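Local coordinates for protein gamma-glutamyltranspeptidase (Klebsiella pneumoniae subsp. pneumoniae, PDB 5HFT) that catalyses the conversion of oxamate to oxalate in the uric acid degradation pathway and belongs to the gamma-glutamyltransferase family of Ntn hydrolases, at residues 159-164 with 175-180. Sequence-based numbering, arbitrary orientation.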
ATOM      1  N   GLY C 159       3.956  -6.603  12.589  1.00 46.59           N
ATOM      2  CA  GLY C 159       3.673  -5.638  11.543  1.00 45.34           C
ATOM      3  C   GLY C 159       4.339  -4.286  11.739  1.00 49.43           C
ATOM      4  O   GLY C 159       5.084  -4.033  12.692  1.00 47.09           O
ATOM      5  N   HIS C 160       4.060  -3.412  10.773  1.00 47.80           N
ATOM      6  CA  HIS C 160       4.437  -2.006  10.816  1.00 45.41           C
ATOM      7  C   HIS C 160       3.186  -1.204  10.536  1.00 47.21           C
ATOM      8  O   HIS C 160       2.596  -1.343   9.460  1.00 46.49           O
ATOM      9  CB  HIS C 160       5.485  -1.648   9.760  1.00 51.15           C
ATOM     10  CG  HIS C 160       6.759  -2.422   9.854  1.00 52.77           C
ATOM     11  ND1 HIS C 160       7.135  -3.117  10.984  1.00 51.13           N
ATOM     12  CD2 HIS C 160       7.761  -2.585   8.958  1.00 56.62           C
ATOM     13  CE1 HIS C 160       8.312  -3.683  10.775  1.00 54.73           C
ATOM     14  NE2 HIS C 160       8.713  -3.374   9.554  1.00 58.56           N
ATOM     15  N   ALA C 161       2.780  -0.376  11.491  1.00 45.84           N
ATOM     16  CA  ALA C 161       1.557   0.391  11.359  1.00 40.27           C
ATOM     17  C   ALA C 161       1.879   1.876  11.458  1.00 43.85           C
ATOM     18  O   ALA C 161       2.790   2.282  12.179  1.00 42.20           O
ATOM     19  CB  ALA C 161       0.529  -0.030  12.413  1.00 37.81           C
ATOM     20  N   GLY C 162       1.138   2.682  10.697  1.00 48.32           N
ATOM     21  CA  GLY C 162       1.258   4.122  10.755  1.00 38.91           C
ATOM     22  C   GLY C 162      -0.131   4.717  10.907  1.00 41.02           C
ATOM     23  O   GLY C 162      -1.138   4.026  10.737  1.00 39.88           O
ATOM     24  N   ALA C 163      -0.177   5.999  11.263  1.00 36.71           N
ATOM     25  CA  ALA C 163      -1.469   6.645  11.449  1.00 40.05           C
ATOM     26  C   ALA C 163      -1.306   8.157  11.471  1.00 40.30           C
ATOM     27  O   ALA C 163      -0.275   8.690  11.906  1.00 37.38           O
ATOM     28  CB  ALA C 163      -2.163   6.183  12.742  1.00 40.64           C
ATOM     29  N   ILE C 164      -2.349   8.837  11.004  1.00 37.46           N
ATOM     30  CA  ILE C 164      -2.525  10.267  11.223  1.00 35.84           C
ATOM     31  C   ILE C 164      -3.917  10.457  11.781  1.00 31.19           C
ATOM     32  O   ILE C 164      -4.870   9.842  11.295  1.00 38.27           O
ATOM     33  CB  ILE C 164      -2.353  11.118   9.947  1.00 35.74           C
ATOM     34  CG1 ILE C 164      -1.011  10.850   9.270  1.00 26.41           C
ATOM     35  CG2 ILE C 164      -2.566  12.607  10.260  1.00 26.00           C
ATOM     36  CD1 ILE C 164      -0.826  11.637   8.015  1.00 24.20           C
ATOM     37  N   ALA C 175       1.963   9.239  13.677  1.00 33.82           N
ATOM     38  CA  ALA C 175       2.702   8.283  14.488  1.00 34.90           C
ATOM     39  C   ALA C 175       3.350   7.218  13.601  1.00 39.19           C
ATOM     40  O   ALA C 175       2.826   6.840  12.551  1.00 35.38           O
ATOM     41  CB  ALA C 175       1.819   7.624  15.542  1.00 32.51           C
ATOM     42  N   THR C 176       4.513   6.746  14.045  1.00 42.31           N
ATOM     43  CA  THR C 176       5.337   5.788  13.325  1.00 37.39           C
ATOM     44  C   THR C 176       5.534   4.559  14.197  1.00 41.16           C
ATOM     45  O   THR C 176       5.444   4.631  15.425  1.00 41.27           O
ATOM     46  CB  THR C 176       6.702   6.378  12.980  1.00 38.68           C
ATOM     47  OG1 THR C 176       7.366   6.770  14.188  1.00 42.61           O
ATOM     48  CG2 THR C 176       6.546   7.604  12.105  1.00 37.88           C
ATOM     49  N   ASP C 177       5.802   3.427  13.561  1.00 40.33           N
ATOM     50  CA  ASP C 177       5.994   2.199  14.311  1.00 39.36           C
ATOM     51  C   ASP C 177       7.444   2.091  14.744  1.00 40.00           C
ATOM     52  O   ASP C 177       8.336   2.117  13.888  1.00 49.02           O
ATOM     53  CB  ASP C 177       5.602   0.986  13.496  1.00 38.18           C
ATOM     54  CG  ASP C 177       5.185  -0.180  14.371  1.00 43.87           C
ATOM     55  OD1 ASP C 177       5.948  -0.522  15.299  1.00 39.40           O
ATOM     56  OD2 ASP C 177       4.071  -0.728  14.163  1.00 46.88           O
ATOM     57  N   PRO C 178       7.729   1.998  16.038  1.00 35.90           N
ATOM     58  CA  PRO C 178       9.119   1.813  16.460  1.00 42.44           C
ATOM     59  C   PRO C 178       9.761   0.584  15.856  1.00 43.99           C
ATOM     60  O   PRO C 178      10.993   0.527  15.766  1.00 49.37           O
ATOM     61  CB  PRO C 178       8.994   1.680  17.981  1.00 47.33           C
ATOM     62  CG  PRO C 178       7.613   1.154  18.185  1.00 40.18           C
ATOM     63  CD  PRO C 178       6.799   1.867  17.168  1.00 39.42           C
ATOM     64  N   ARG C 179       8.959  -0.383  15.401  1.00 44.24           N
ATOM     65  CA  ARG C 179       9.444  -1.610  14.792  1.00 37.46           C
ATOM     66  C   ARG C 179      10.044  -1.409  13.406  1.00 45.53           C
ATOM     67  O   ARG C 179      10.585  -2.370  12.846  1.00 46.11           O
ATOM     68  CB  ARG C 179       8.302  -2.619  14.723  1.00 41.60           C
ATOM     69  CG  ARG C 179       7.719  -2.989  16.071  1.00 43.82           C
ATOM     70  CD  ARG C 179       6.545  -3.952  15.942  1.00 45.37           C
ATOM     71  NE  ARG C 179       5.969  -4.287  17.246  1.00 46.30           N
ATOM     72  CZ  ARG C 179       5.166  -3.476  17.932  1.00 47.23           C
ATOM     73  NH1 ARG C 179       4.849  -2.276  17.442  1.00 41.14           N
ATOM     74  NH2 ARG C 179       4.686  -3.859  19.107  1.00 47.09           N
ATOM     75  N   SER C 180       9.963  -0.211  12.838  1.00 45.74           N
ATOM     76  CA  SER C 180      10.564   0.072  11.535  1.00 45.12           C
ATOM     77  C   SER C 180      11.209   1.458  11.600  1.00 45.77           C
ATOM     78  O   SER C 180      11.430   2.028  12.675  1.00 47.53           O
ATOM     79  CB  SER C 180       9.526  -0.084  10.411  1.00 45.25           C
ATOM     80  OG  SER C 180       8.446   0.819  10.577  1.00 50.87           O
TER
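A163 and A175 form an antiparallel hydrogen-bonded pair, with A175 N to A163 O at 2.9 Å and a weak return bond from A163 N to A175 O. The pair joins strand 160-166 to the end of strand 172-175, the outermost strand on that side, within this chain, of an antiparallel sheet of the Ntn-hydrolase fold. Beyond A175, segment 175-180 leaves the sheet, and the D177 side chain takes over. D177 CG lies anti to its own N (chi1 -154°), which carries the carboxylate to the strand backbone. OD2 accepts from A161 N at 3.0 Å, on its anti side, and also forms a salt bridge with R113. OD1 accepts twice. R179 N closes an Asx turn on it, and R179 NH1 makes a salt bridge to the syn lone pair of D177 OD1. These two bonds tie OD1 into the type I turn from D177 to S180, while OD2 faces the strand and R113. R179 NH2 forms a salt bridge with E130. The R179 chain runs extended from CG to NE, and its CD packs 3.6 Å from G159 O. G159 lies close to G84, an inferred substrate-binding residue. H160 ND1 makes a weak hydrogen bond to G159 O. The end of the turn lies over the H160 ring: S180 CB makes a CH-pi contact 3.5 Å from the ring centroid, 15° off the normal, and comes nearest to H160 CD2, at 3.4 Å.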